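Local atomic coordinates of erythrocyte membrane protein 1 (Plasmodium falciparum, PDB entry 2XU0), a protein that probably binds host-cell surface receptors as a parasite adhesin, the piece described here being its N-terminal NTS-DBL1 rosetting domain. Residues S191-F196 against P302-D307; V25-G30 against A276-K281; C270-Y275 against G293-N298; D307-F312 against K415-N420. The protein carries 10 engineered substitutions. One frame throughout, in Å; residues are numbered along the deposited sequence.

Contact 1 of 4, residues S191-F196 against P302-D307; sequences SLARSF and PPTYLD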
loop_
_atom_site.group_PDB
_atom_site.type_symbol
_atom_site.label_atom_id
_atom_site.label_comp_id
_atom_site.label_asym_id
_atom_site.label_seq_id
_atom_site.Cartn_x
_atom_site.Cartn_y
_atom_site.Cartn_z
ATOM N N SER A 191 0.986 -4.785 6.001
ATOM C CA SER A 191 0.115 -5.103 4.860
ATOM C C SER A 191 -1.317 -5.275 5.290
ATOM O O SER A 191 -2.217 -4.814 4.585
ATOM C CB SER A 191 0.625 -6.311 4.079
ATOM O OG SER A 191 1.872 -5.974 3.500
ATOM N N LEU A 192 -1.538 -5.885 6.488
ATOM C CA LEU A 192 -2.862 -6.009 7.077
ATOM C C LEU A 192 -3.436 -4.632 7.383
ATOM O O LEU A 192 -4.628 -4.418 7.179
ATOM C CB LEU A 192 -2.818 -6.837 8.379
ATOM C CG LEU A 192 -2.605 -8.369 8.241
ATOM C CD1 LEU A 192 -2.617 -9.034 9.629
ATOM C CD2 LEU A 192 -3.666 -8.992 7.376
ATOM N N ALA A 193 -2.622 -3.703 7.893
ATOM C CA ALA A 193 -3.105 -2.324 8.196
ATOM C C ALA A 193 -3.541 -1.627 6.882
ATOM O O ALA A 193 -4.525 -0.885 6.859
ATOM C CB ALA A 193 -2.007 -1.540 8.863
ATOM N N ARG A 194 -2.857 -1.940 5.774
ATOM C CA ARG A 194 -3.200 -1.370 4.473
ATOM C C ARG A 194 -4.521 -1.884 3.958
ATOM O O ARG A 194 -5.282 -1.100 3.411
ATOM C CB ARG A 194 -2.086 -1.592 3.465
ATOM C CG ARG A 194 -0.857 -0.793 3.791
ATOM C CD ARG A 194 0.172 -1.154 2.782
ATOM N NE ARG A 194 1.358 -0.327 2.912
ATOM C CZ ARG A 194 2.584 -0.784 2.742
ATOM N NH1 ARG A 194 2.786 -2.063 2.454
ATOM N NH2 ARG A 194 3.618 0.025 2.855
ATOM N N SER A 195 -4.815 -3.195 4.156
ATOM C CA SER A 195 -6.083 -3.800 3.762
ATOM C C SER A 195 -7.194 -3.330 4.666
ATOM O O SER A 195 -8.289 -3.074 4.199
ATOM C CB SER A 195 -5.982 -5.330 3.766
ATOM O OG SER A 195 -5.335 -5.732 2.575
ATOM N N PHE A 196 -6.922 -3.245 5.982
ATOM C CA PHE A 196 -7.872 -2.751 6.991
ATOM C C PHE A 196 -8.355 -1.365 6.576
ATOM O O PHE A 196 -9.565 -1.069 6.642
ATOM C CB PHE A 196 -7.152 -2.623 8.334
ATOM C CG PHE A 196 -7.964 -2.092 9.486
ATOM C CD1 PHE A 196 -9.056 -2.801 9.975
ATOM C CD2 PHE A 196 -7.549 -0.960 10.181
ATOM C CE1 PHE A 196 -9.728 -2.376 11.138
ATOM C CE2 PHE A 196 -8.229 -0.519 11.326
ATOM C CZ PHE A 196 -9.332 -1.208 11.777
ATOM N N PRO A 302 -7.132 -1.049 17.755
ATOM C CA PRO A 302 -6.138 -1.354 16.709
ATOM C C PRO A 302 -4.830 -0.578 16.878
ATOM O O PRO A 302 -4.841 0.567 17.338
ATOM C CB PRO A 302 -6.873 -0.989 15.417
ATOM C CG PRO A 302 -8.303 -1.157 15.741
ATOM C CD PRO A 302 -8.456 -0.748 17.176
ATOM N N PRO A 303 -3.669 -1.139 16.515
ATOM C CA PRO A 303 -2.426 -0.357 16.675
ATOM C C PRO A 303 -2.226 0.628 15.520
ATOM O O PRO A 303 -1.252 1.365 15.514
ATOM C CB PRO A 303 -1.334 -1.433 16.706
ATOM C CG PRO A 303 -1.909 -2.565 15.905
ATOM C CD PRO A 303 -3.408 -2.446 15.879
ATOM N N THR A 304 -3.130 0.593 14.526
ATOM C CA THR A 304 -3.034 1.420 13.331
ATOM C C THR A 304 -4.139 2.458 13.265
ATOM O O THR A 304 -5.260 2.253 13.762
ATOM C CB THR A 304 -2.959 0.543 12.016
ATOM O OG1 THR A 304 -2.825 1.409 10.888
ATOM C CG2 THR A 304 -4.212 -0.299 11.778
ATOM N N TYR A 305 -3.823 3.537 12.549
ATOM C CA TYR A 305 -4.722 4.648 12.240
ATOM C C TYR A 305 -4.681 4.945 10.735
ATOM O O TYR A 305 -5.070 6.023 10.317
ATOM C CB TYR A 305 -4.368 5.869 13.086
ATOM C CG TYR A 305 -4.430 5.558 14.572
ATOM C CD1 TYR A 305 -5.637 5.631 15.275
ATOM C CD2 TYR A 305 -3.297 5.131 15.261
ATOM C CE1 TYR A 305 -5.690 5.350 16.647
ATOM C CE2 TYR A 305 -3.348 4.831 16.624
ATOM C CZ TYR A 305 -4.530 4.997 17.321
ATOM O OH TYR A 305 -4.539 4.708 18.664
ATOM N N LEU A 306 -4.271 3.957 9.912
ATOM C CA LEU A 306 -4.222 4.124 8.455
ATOM C C LEU A 306 -5.613 4.314 7.889
ATOM O O LEU A 306 -5.772 5.037 6.909
ATOM C CB LEU A 306 -3.493 2.978 7.755
ATOM C CG LEU A 306 -1.955 2.936 7.843
ATOM C CD1 LEU A 306 -1.413 1.767 7.020
ATOM C CD2 LEU A 306 -1.311 4.217 7.339
ATOM N N ASP A 307 -6.644 3.750 8.560
ATOM C CA ASP A 307 -8.033 3.938 8.135
ATOM C C ASP A 307 -8.501 5.418 8.291
ATOM O O ASP A 307 -9.632 5.756 7.943
ATOM C CB ASP A 307 -8.964 2.931 8.835
ATOM C CG ASP A 307 -8.898 2.878 10.361
ATOM O OD1 ASP A 307 -7.783 3.045 10.922
ATOM O OD2 ASP A 307 -9.938 2.562 10.987
#
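Phe196 and Ala193, about one turn apart on helix 186-204, meet the loop 302-307 by packing alone; no hydrogen bond joins the two segments. Three neighbours come obliquely to the CD2-CE2-CZ side of the Phe196 ring: CD2 lies 3.8 Å from Thr304 CG2, CE2 3.5 Å from Asp307 OD2, and CZ 4.1 Å from Pro302 CG. Ring and carboxylate planes stand 51° apart, which rules out a flat stack of the acid on the ring. The CB of Phe196 starts toward the loop, and a chi1 of 178°, placing CG opposite the backbone N, carries the ring on among these three residues. Ala193 CB fills the next position, 3.7 Å from Thr304 OG1 and 3.8 Å from Leu306 CD1. The loop keeps its shape through an ST turn, in which Leu306 N donates to Thr304 OG1 (3.1 Å, 162° at the hydrogen), just ahead of helix 311-338 in this largely helical Duffy-binding-like domain. Further out, Thr304 OG1 is also hydrogen-bonded to Glu27 OE2. Helix 249-268 fixes the acid and the ring: Asp307 OD2 pairs with Arg261 in a salt bridge and accepts from Trp257 NE1, while Trp265 meets Phe196 edge-to-face. Arg194, whose CG runs beside Leu306 CD1, extends from CG to NE and ends in a salt bridge with Glu317.

Contact 2 of 4, residues V25-G30 against A276-K281; sequences VLENIG and ADYFRK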
loop_
_atom_site.group_PDB
_atom_site.type_symbol
_atom_site.label_atom_id
_atom_site.label_comp_id
_atom_site.label_asym_id
_atom_site.label_seq_id
_atom_site.Cartn_x
_atom_site.Cartn_y
_atom_site.Cartn_z
ATOM N N VAL A 25 4.805 9.271 9.440
ATOM C CA VAL A 25 4.256 10.640 9.418
ATOM C C VAL A 25 2.728 10.610 9.189
ATOM O O VAL A 25 2.006 11.308 9.881
ATOM C CB VAL A 25 5.018 11.538 8.406
ATOM C CG1 VAL A 25 4.274 12.844 8.114
ATOM C CG2 VAL A 25 6.446 11.813 8.899
ATOM N N LEU A 26 2.241 9.751 8.283
ATOM C CA LEU A 26 0.804 9.700 7.990
ATOM C C LEU A 26 0.031 9.128 9.163
ATOM O O LEU A 26 -1.051 9.628 9.466
ATOM C CB LEU A 26 0.498 8.930 6.669
ATOM C CG LEU A 26 1.146 9.452 5.362
ATOM C CD1 LEU A 26 1.100 8.384 4.254
ATOM C CD2 LEU A 26 0.517 10.727 4.891
ATOM N N GLU A 27 0.568 8.075 9.811
ATOM C CA GLU A 27 -0.021 7.438 11.002
ATOM C C GLU A 27 -0.154 8.488 12.133
ATOM O O GLU A 27 -1.168 8.527 12.857
ATOM C CB GLU A 27 0.891 6.306 11.504
ATOM C CG GLU A 27 0.676 4.968 10.820
ATOM C CD GLU A 27 -0.474 4.160 11.367
ATOM O OE1 GLU A 27 -1.341 4.734 12.061
ATOM O OE2 GLU A 27 -0.546 2.960 11.037
ATOM N N ASN A 28 0.842 9.342 12.253
ATOM C CA ASN A 28 0.795 10.387 13.265
ATOM C C ASN A 28 -0.288 11.422 13.006
ATOM O O ASN A 28 -0.934 11.874 13.953
ATOM C CB ASN A 28 2.143 10.973 13.557
ATOM C CG ASN A 28 2.984 10.051 14.401
ATOM O OD1 ASN A 28 2.592 9.648 15.497
ATOM N ND2 ASN A 28 4.136 9.660 13.894
ATOM N N ILE A 29 -0.559 11.722 11.737
ATOM C CA ILE A 29 -1.660 12.639 11.431
ATOM C C ILE A 29 -2.983 11.889 11.581
ATOM O O ILE A 29 -3.922 12.454 12.116
ATOM C CB ILE A 29 -1.480 13.370 10.067
ATOM C CG1 ILE A 29 -0.173 14.174 10.065
ATOM C CG2 ILE A 29 -2.693 14.265 9.780
ATOM C CD1 ILE A 29 0.336 14.557 8.653
ATOM N N GLY A 30 -3.003 10.598 11.208
ATOM C CA GLY A 30 -4.161 9.719 11.358
ATOM C C GLY A 30 -4.678 9.633 12.786
ATOM O O GLY A 30 -5.893 9.596 13.002
ATOM N N ALA A 276 4.389 -11.565 15.334
ATOM C CA ALA A 276 4.157 -10.448 14.407
ATOM C C ALA A 276 3.452 -9.349 15.171
ATOM O O ALA A 276 2.419 -9.575 15.804
ATOM C CB ALA A 276 3.328 -10.892 13.210
ATOM N N ASP A 277 4.028 -8.163 15.146
ATOM C CA ASP A 277 3.421 -7.030 15.844
ATOM C C ASP A 277 3.507 -5.784 14.987
ATOM O O ASP A 277 4.414 -5.679 14.156
ATOM C CB ASP A 277 4.104 -6.794 17.217
ATOM C CG ASP A 277 3.738 -7.854 18.235
ATOM O OD1 ASP A 277 2.644 -7.746 18.839
ATOM O OD2 ASP A 277 4.479 -8.858 18.331
ATOM N N TYR A 278 2.566 -4.850 15.171
ATOM C CA TYR A 278 2.605 -3.598 14.405
ATOM C C TYR A 278 3.511 -2.603 15.121
ATOM O O TYR A 278 3.368 -2.391 16.329
ATOM C CB TYR A 278 1.195 -3.006 14.247
ATOM C CG TYR A 278 1.133 -1.871 13.240
ATOM C CD1 TYR A 278 1.292 -2.114 11.880
ATOM C CD2 TYR A 278 0.909 -0.561 13.648
ATOM C CE1 TYR A 278 1.262 -1.079 10.952
ATOM C CE2 TYR A 278 0.817 0.479 12.718
ATOM C CZ TYR A 278 0.993 0.210 11.368
ATOM O OH TYR A 278 1.012 1.208 10.428
ATOM N N PHE A 279 4.426 -1.988 14.383
ATOM C CA PHE A 279 5.312 -1.002 14.979
ATOM C C PHE A 279 5.188 0.312 14.246
ATOM O O PHE A 279 5.163 0.337 13.010
ATOM C CB PHE A 279 6.788 -1.457 14.918
ATOM C CG PHE A 279 7.153 -2.714 15.667
ATOM C CD1 PHE A 279 7.839 -2.649 16.873
ATOM C CD2 PHE A 279 6.872 -3.969 15.133
ATOM C CE1 PHE A 279 8.235 -3.818 17.532
ATOM C CE2 PHE A 279 7.250 -5.139 15.806
ATOM C CZ PHE A 279 7.924 -5.053 17.005
ATOM N N ARG A 280 5.186 1.410 15.000
ATOM C CA ARG A 280 5.166 2.773 14.455
ATOM C C ARG A 280 5.865 3.709 15.422
ATOM O O ARG A 280 5.977 3.378 16.608
ATOM C CB ARG A 280 3.739 3.255 14.100
ATOM C CG ARG A 280 2.692 3.034 15.186
ATOM C CD ARG A 280 1.490 3.927 14.998
ATOM N NE ARG A 280 1.856 5.305 15.291
ATOM C CZ ARG A 280 1.671 5.899 16.460
ATOM N NH1 ARG A 280 1.039 5.265 17.443
ATOM N NH2 ARG A 280 2.079 7.141 16.648
ATOM N N LYS A 281 6.395 4.832 14.916
ATOM C CA LYS A 281 7.119 5.807 15.728
ATOM C C LYS A 281 6.416 7.129 15.772
ATOM O O LYS A 281 5.783 7.521 14.799
ATOM C CB LYS A 281 8.553 6.029 15.217
ATOM C CG LYS A 281 9.418 4.790 15.352
ATOM C CD LYS A 281 10.824 5.047 14.915
ATOM C CE LYS A 281 11.606 3.755 14.939
ATOM N NZ LYS A 281 12.964 3.951 14.382
#
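Glu27 and Asn28, neighbours on helix 22-39 of the N-terminal segment, reach across to Tyr278, Arg280 and Lys281, docking that helix on the first strand of the two-stranded antiparallel hairpin 279-281/287-289. Helix and strand run nearly at right angles, their axes 8.5 Å apart at closest; side chains of the helix span the gap to two side chains and one backbone carbonyl. The Glu27 and Tyr278 chains run head-on toward one another. The carboxylate plane is turned 56° from the phenol ring, and OE2 comes to the ring's edge, near its plane, where it accepts from the hydroxyl. The modelled OH to OE2 separation, 2.4 Å between Tyr278 and Glu27, is very short and its exact value doubtful. The same buried carboxylate takes a further partner, Tyr305 N on OE1, which helps to hold it in place. Arg280 crosses beside Glu27, with NE 4.0 Å from Glu27 CB. Its NE lies 4.6 Å from Glu27 OE1, but the carboxylate oxygen lies off the plane of the guanidinium, so the attraction is probably electrostatic only, with no hydrogen bond between Glu27 and Arg280. A bend at chi3 (-71°) turns the Arg280 chain so that NH2 donates to Asn28 OD1, 2.8 Å away. The amide and guanidinium planes are 75° apart, and the donor sits above the carbonyl plane of Asn28 instead of on a lone pair. The other half of the Asn28 amide is better aligned: ND2 donates to Lys281 O at 2.8 Å, reaching that oxygen in the carbonyl plane, on a lone pair.

Contact 3 of 4, residues C270-Y275 against G293-N298; sequences CSAPYY and GKCGHN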
loop_
_atom_site.group_PDB
_atom_site.type_symbol
_atom_site.label_atom_id
_atom_site.label_comp_id
_atom_site.label_asym_id
_atom_site.label_seq_id
_atom_site.Cartn_x
_atom_site.Cartn_y
_atom_site.Cartn_z
ATOM N N CYS A 270 -7.203 -12.667 12.839
ATOM C CA CYS A 270 -7.488 -14.071 13.257
ATOM C C CYS A 270 -6.321 -15.031 12.925
ATOM O O CYS A 270 -5.895 -15.804 13.782
ATOM C CB CYS A 270 -8.807 -14.586 12.663
ATOM S SG CYS A 270 -10.307 -13.920 13.422
ATOM N N SER A 271 -5.784 -14.940 11.692
ATOM C CA SER A 271 -4.701 -15.799 11.185
ATOM C C SER A 271 -3.333 -15.167 11.241
ATOM O O SER A 271 -2.389 -15.725 10.679
ATOM C CB SER A 271 -4.993 -16.205 9.742
ATOM O OG SER A 271 -5.140 -15.047 8.934
ATOM N N ALA A 272 -3.210 -13.989 11.858
ATOM C CA ALA A 272 -1.918 -13.303 11.882
ATOM C C ALA A 272 -0.920 -14.134 12.676
ATOM O O ALA A 272 -1.320 -14.743 13.674
ATOM C CB ALA A 272 -2.065 -11.902 12.475
ATOM N N PRO A 273 0.348 -14.253 12.220
ATOM C CA PRO A 273 1.321 -15.062 12.975
ATOM C C PRO A 273 1.468 -14.560 14.397
ATOM O O PRO A 273 1.348 -13.346 14.628
ATOM C CB PRO A 273 2.631 -14.840 12.219
ATOM C CG PRO A 273 2.229 -14.375 10.875
ATOM C CD PRO A 273 0.990 -13.588 11.071
ATOM N N TYR A 274 1.730 -15.484 15.350
ATOM C CA TYR A 274 1.945 -15.105 16.751
ATOM C C TYR A 274 3.085 -14.110 16.895
ATOM O O TYR A 274 2.932 -13.112 17.576
ATOM C CB TYR A 274 2.180 -16.317 17.675
ATOM C CG TYR A 274 2.321 -15.892 19.123
ATOM C CD1 TYR A 274 1.205 -15.519 19.872
ATOM C CD2 TYR A 274 3.577 -15.769 19.716
ATOM C CE1 TYR A 274 1.331 -15.092 21.193
ATOM C CE2 TYR A 274 3.716 -15.340 21.038
ATOM C CZ TYR A 274 2.588 -15.015 21.775
ATOM O OH TYR A 274 2.715 -14.594 23.077
ATOM N N TYR A 275 4.209 -14.377 16.251
ATOM C CA TYR A 275 5.378 -13.522 16.323
ATOM C C TYR A 275 5.344 -12.484 15.203
ATOM O O TYR A 275 6.090 -12.546 14.220
ATOM C CB TYR A 275 6.655 -14.371 16.360
ATOM C CG TYR A 275 6.710 -15.301 17.563
ATOM C CD1 TYR A 275 7.110 -14.833 18.815
ATOM C CD2 TYR A 275 6.422 -16.662 17.435
ATOM C CE1 TYR A 275 7.193 -15.687 19.918
ATOM C CE2 TYR A 275 6.488 -17.527 18.536
ATOM C CZ TYR A 275 6.874 -17.034 19.775
ATOM O OH TYR A 275 6.950 -17.869 20.871
ATOM N N GLY A 293 1.439 -10.077 20.156
ATOM C CA GLY A 293 1.545 -10.774 18.882
ATOM C C GLY A 293 0.265 -10.777 18.074
ATOM O O GLY A 293 -0.727 -10.126 18.432
ATOM N N LYS A 294 0.291 -11.504 16.946
ATOM C CA LYS A 294 -0.871 -11.553 16.044
ATOM C C LYS A 294 -1.331 -10.113 15.619
ATOM O O LYS A 294 -2.533 -9.860 15.446
ATOM C CB LYS A 294 -2.021 -12.367 16.688
ATOM C CG LYS A 294 -1.680 -13.835 17.012
ATOM C CD LYS A 294 -2.927 -14.600 17.461
ATOM C CE LYS A 294 -3.992 -14.800 16.397
ATOM N NZ LYS A 294 -3.445 -15.442 15.177
ATOM N N CYS A 295 -0.367 -9.165 15.538
ATOM C CA CYS A 295 -0.598 -7.760 15.150
ATOM C C CYS A 295 -1.609 -7.044 16.054
ATOM O O CYS A 295 -2.338 -6.167 15.570
ATOM C CB CYS A 295 -1.000 -7.649 13.676
ATOM S SG CYS A 295 0.043 -8.573 12.529
ATOM N N GLY A 296 -1.654 -7.418 17.345
ATOM C CA GLY A 296 -2.587 -6.826 18.297
ATOM C C GLY A 296 -3.974 -7.427 18.314
ATOM O O GLY A 296 -4.900 -6.828 18.873
ATOM N N HIS A 297 -4.124 -8.630 17.739
ATOM C CA HIS A 297 -5.379 -9.393 17.679
ATOM C C HIS A 297 -6.062 -9.501 19.046
ATOM O O HIS A 297 -7.297 -9.449 19.134
ATOM C CB HIS A 297 -5.101 -10.814 17.121
ATOM C CG HIS A 297 -6.288 -11.735 17.108
ATOM N ND1 HIS A 297 -7.329 -11.558 16.221
ATOM C CD2 HIS A 297 -6.577 -12.783 17.920
ATOM C CE1 HIS A 297 -8.210 -12.512 16.505
ATOM N NE2 HIS A 297 -7.792 -13.276 17.517
ATOM N N ASN A 298 -5.274 -9.664 20.106
ATOM C CA ASN A 298 -5.853 -9.878 21.448
ATOM C C ASN A 298 -5.925 -8.637 22.317
ATOM O O ASN A 298 -6.289 -8.771 23.476
ATOM C CB ASN A 298 -5.040 -10.978 22.196
ATOM C CG ASN A 298 -4.805 -12.266 21.437
ATOM O OD1 ASN A 298 -3.680 -12.564 21.002
ATOM N ND2 ASN A 298 -5.855 -13.060 21.280
#
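Lys294 threads its side chain back along 270-275, joining two irregular loops of the Duffy binding domain that flank the hairpin 279-281/287-289, one leading into its first strand and the other leaving its second. The tight part is the ammonium group. Bends at chi3 (67°) and chi4 (54°) curl the chain so that NZ donates to Cys270 O at 2.8 Å and to Ala272 O at 2.7 Å. It meets the Ala272 carbonyl in its plane, but lies 53° out of the Cys270 carbonyl plane. Asn74 OD1 is a third acceptor, so three neutral oxygens probably solvate the buried ammonium group. Lys294 N adds a bond to Tyr274 O, 3.2 Å long, and a weak one to Pro273 O. Beside it, Ala272 CB packs 3.9 Å from Cys295 SG, itself tied to Cys189 by a disulfide. His297 flanks the Cys270 backbone obliquely, its ND1 hydrogen-bonded to Thr269 OG1. The solvent side is looser: exposed Tyr274 contributes a ring whose CD1 comes no nearer than 4.4 Å to Lys294 CG. The CD2 edge of Tyr274 is directed at the face of Tyr275, CD2 lying over that ring's centre, 3.4 Å above its plane.

Contact 4 of 4, residues D307-F312 against K415-N420; sequences DYVPQF and KEFYEN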
loop_
_atom_site.group_PDB
_atom_site.type_symbol
_atom_site.label_atom_id
_atom_site.label_comp_id
_atom_site.label_asym_id
_atom_site.label_seq_id
_atom_site.Cartn_x
_atom_site.Cartn_y
_atom_site.Cartn_z
ATOM N N ASP A 307 -6.644 3.750 8.560
ATOM C CA ASP A 307 -8.033 3.938 8.135
ATOM C C ASP A 307 -8.501 5.418 8.291
ATOM O O ASP A 307 -9.632 5.756 7.943
ATOM C CB ASP A 307 -8.964 2.931 8.835
ATOM C CG ASP A 307 -8.898 2.878 10.361
ATOM O OD1 ASP A 307 -7.783 3.045 10.922
ATOM O OD2 ASP A 307 -9.938 2.562 10.987
ATOM N N TYR A 308 -7.615 6.297 8.797
ATOM C CA TYR A 308 -7.900 7.740 8.907
ATOM C C TYR A 308 -6.941 8.544 8.032
ATOM O O TYR A 308 -6.840 9.765 8.161
ATOM C CB TYR A 308 -7.948 8.209 10.380
ATOM C CG TYR A 308 -9.129 7.583 11.079
ATOM C CD1 TYR A 308 -10.400 8.137 10.961
ATOM C CD2 TYR A 308 -9.023 6.328 11.674
ATOM C CE1 TYR A 308 -11.520 7.494 11.479
ATOM C CE2 TYR A 308 -10.143 5.652 12.147
ATOM C CZ TYR A 308 -11.389 6.247 12.063
ATOM O OH TYR A 308 -12.492 5.639 12.597
ATOM N N VAL A 309 -6.249 7.845 7.133
ATOM C CA VAL A 309 -5.304 8.467 6.189
ATOM C C VAL A 309 -5.959 8.481 4.803
ATOM O O VAL A 309 -6.398 7.411 4.365
ATOM C CB VAL A 309 -3.902 7.754 6.151
ATOM C CG1 VAL A 309 -2.978 8.374 5.085
ATOM C CG2 VAL A 309 -3.234 7.776 7.524
ATOM N N PRO A 310 -6.022 9.637 4.074
ATOM C CA PRO A 310 -6.580 9.599 2.716
ATOM C C PRO A 310 -5.999 8.455 1.894
ATOM O O PRO A 310 -4.786 8.224 1.883
ATOM C CB PRO A 310 -6.211 10.979 2.128
ATOM C CG PRO A 310 -6.103 11.871 3.324
ATOM C CD PRO A 310 -5.555 10.996 4.426
ATOM N N GLN A 311 -6.878 7.752 1.198
ATOM C CA GLN A 311 -6.558 6.573 0.384
ATOM C C GLN A 311 -5.442 6.783 -0.644
ATOM O O GLN A 311 -4.560 5.929 -0.763
ATOM C CB GLN A 311 -7.833 5.999 -0.250
ATOM C CG GLN A 311 -7.603 4.697 -1.028
ATOM C CD GLN A 311 -8.865 4.051 -1.440
ATOM O OE1 GLN A 311 -9.634 4.591 -2.248
ATOM N NE2 GLN A 311 -9.058 2.817 -0.975
ATOM N N PHE A 312 -5.475 7.915 -1.378
ATOM C CA PHE A 312 -4.454 8.245 -2.368
ATOM C C PHE A 312 -3.054 8.270 -1.709
ATOM O O PHE A 312 -2.097 7.779 -2.291
ATOM C CB PHE A 312 -4.769 9.610 -3.068
ATOM C CG PHE A 312 -3.543 10.142 -3.783
ATOM C CD1 PHE A 312 -3.072 9.528 -4.941
ATOM C CD2 PHE A 312 -2.783 11.171 -3.224
ATOM C CE1 PHE A 312 -1.851 9.910 -5.510
ATOM C CE2 PHE A 312 -1.581 11.571 -3.814
ATOM C CZ PHE A 312 -1.131 10.949 -4.966
ATOM N N LYS A 415 -10.252 17.000 4.222
ATOM C CA LYS A 415 -9.817 18.389 4.466
ATOM C C LYS A 415 -8.892 18.566 5.670
ATOM O O LYS A 415 -7.790 19.063 5.477
ATOM C CB LYS A 415 -11.005 19.360 4.530
ATOM C CG LYS A 415 -10.633 20.791 4.191
ATOM C CD LYS A 415 -11.815 21.720 4.343
ATOM C CE LYS A 415 -11.591 23.029 3.623
ATOM N NZ LYS A 415 -12.741 23.954 3.802
ATOM N N GLU A 416 -9.297 18.123 6.886
ATOM C CA GLU A 416 -8.454 18.259 8.090
ATOM C C GLU A 416 -7.095 17.600 7.925
ATOM O O GLU A 416 -6.111 18.140 8.441
ATOM C CB GLU A 416 -9.137 17.719 9.352
ATOM C CG GLU A 416 -10.231 18.607 9.925
ATOM C CD GLU A 416 -9.778 19.869 10.642
ATOM O OE1 GLU A 416 -10.573 20.835 10.686
ATOM O OE2 GLU A 416 -8.641 19.891 11.169
ATOM N N PHE A 417 -7.029 16.426 7.228
ATOM C CA PHE A 417 -5.739 15.733 7.036
ATOM C C PHE A 417 -4.772 16.582 6.215
ATOM O O PHE A 417 -3.631 16.780 6.626
ATOM C CB PHE A 417 -5.924 14.361 6.376
ATOM C CG PHE A 417 -4.721 13.478 6.570
ATOM C CD1 PHE A 417 -4.733 12.460 7.519
ATOM C CD2 PHE A 417 -3.601 13.609 5.750
ATOM C CE1 PHE A 417 -3.633 11.625 7.671
ATOM C CE2 PHE A 417 -2.498 12.775 5.908
ATOM C CZ PHE A 417 -2.513 11.805 6.884
ATOM N N TYR A 418 -5.231 17.079 5.063
ATOM C CA TYR A 418 -4.419 17.931 4.192
ATOM C C TYR A 418 -4.069 19.256 4.912
ATOM O O TYR A 418 -2.967 19.756 4.706
ATOM C CB TYR A 418 -5.035 18.097 2.791
ATOM C CG TYR A 418 -4.858 16.868 1.921
ATOM C CD1 TYR A 418 -3.642 16.599 1.294
ATOM C CD2 TYR A 418 -5.913 15.986 1.699
ATOM C CE1 TYR A 418 -3.470 15.454 0.507
ATOM C CE2 TYR A 418 -5.759 14.857 0.892
ATOM C CZ TYR A 418 -4.533 14.589 0.307
ATOM O OH TYR A 418 -4.372 13.457 -0.461
ATOM N N GLU A 419 -4.938 19.734 5.857
ATOM C CA GLU A 419 -4.667 20.926 6.692
ATOM C C GLU A 419 -3.395 20.624 7.528
ATOM O O GLU A 419 -2.474 21.430 7.549
ATOM C CB GLU A 419 -5.865 21.224 7.635
ATOM C CG GLU A 419 -6.519 22.582 7.429
ATOM C CD GLU A 419 -8.016 22.562 7.173
ATOM O OE1 GLU A 419 -8.772 22.088 8.055
ATOM O OE2 GLU A 419 -8.442 23.069 6.111
ATOM N N ASN A 420 -3.329 19.428 8.150
ATOM C CA ASN A 420 -2.184 18.983 8.946
ATOM C C ASN A 420 -0.897 18.794 8.157
ATOM O O ASN A 420 0.159 19.074 8.702
ATOM C CB ASN A 420 -2.513 17.732 9.737
ATOM C CG ASN A 420 -3.155 18.048 11.052
ATOM O OD1 ASN A 420 -2.471 18.287 12.055
ATOM N ND2 ASN A 420 -4.484 18.106 11.065
#
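Phe417 of helix 415-423 lays its ring against Pro310, the residue at the N-cap position of helix 311-338. Its CB already touches the proline, 3.9 Å from Pro310 CD. A chi1 of -162°, with CG roughly opposite the backbone N, sets the ring under the proline, with its far end at Val309. CG is 3.4 Å from Pro310 CD, and this methylene lies over the ring centre, 14° off the normal: a CH-pi contact. On one flank CD1 runs 3.5 Å from Tyr308 O, and CE1 reaches Val309 CG2 at 3.9 Å. CD2 and CE2, on the other flank, meet the same Pro310 CD, which is centred over the ring. Phe417 CZ, the tip, ends 3.9 Å from Val309 CG1, with CG2 also close by. Tyr418 runs alongside the proline with the reverse heading. Its CE2 approaches Pro310 CG at 3.9 Å, and its OH arrives at the edge of the Phe312 ring, 3.9 Å from CD2. Ile29 of helix 22-39 also packs on Phe417, consistent with the N-terminal helix packing where the two Duffy-binding-like sequence regions meet. No hydrogen bond crosses between the segments. Cohesion probably comes from apolar packing, helped by the C-H bonds of Pro310 CD, which the adjoining amide nitrogen would polarise, facing the pi face of Phe417.

The first three contacts interlock in the chain: contact 2 pairs residues 25-30 with 276-281, crossing both contact 1 and contact 3, while contact 3 falls wholly in the sequence between the two segments of contact 1. Contact 4 opens only after all three have closed, sharing Asp307 with contact 1. In space the centres of contacts 1 and 2 are 9 Å apart and those of contacts 2 and 4 are 14 Å apart; contacts 3 and 4 mark the ends, their centres 27 Å apart. Helix 22-39 serves contact 2 and also packs against both segments of contact 4, so the N-terminal segment is built into the Duffy-binding-like domain, touching both its sequence subdomains.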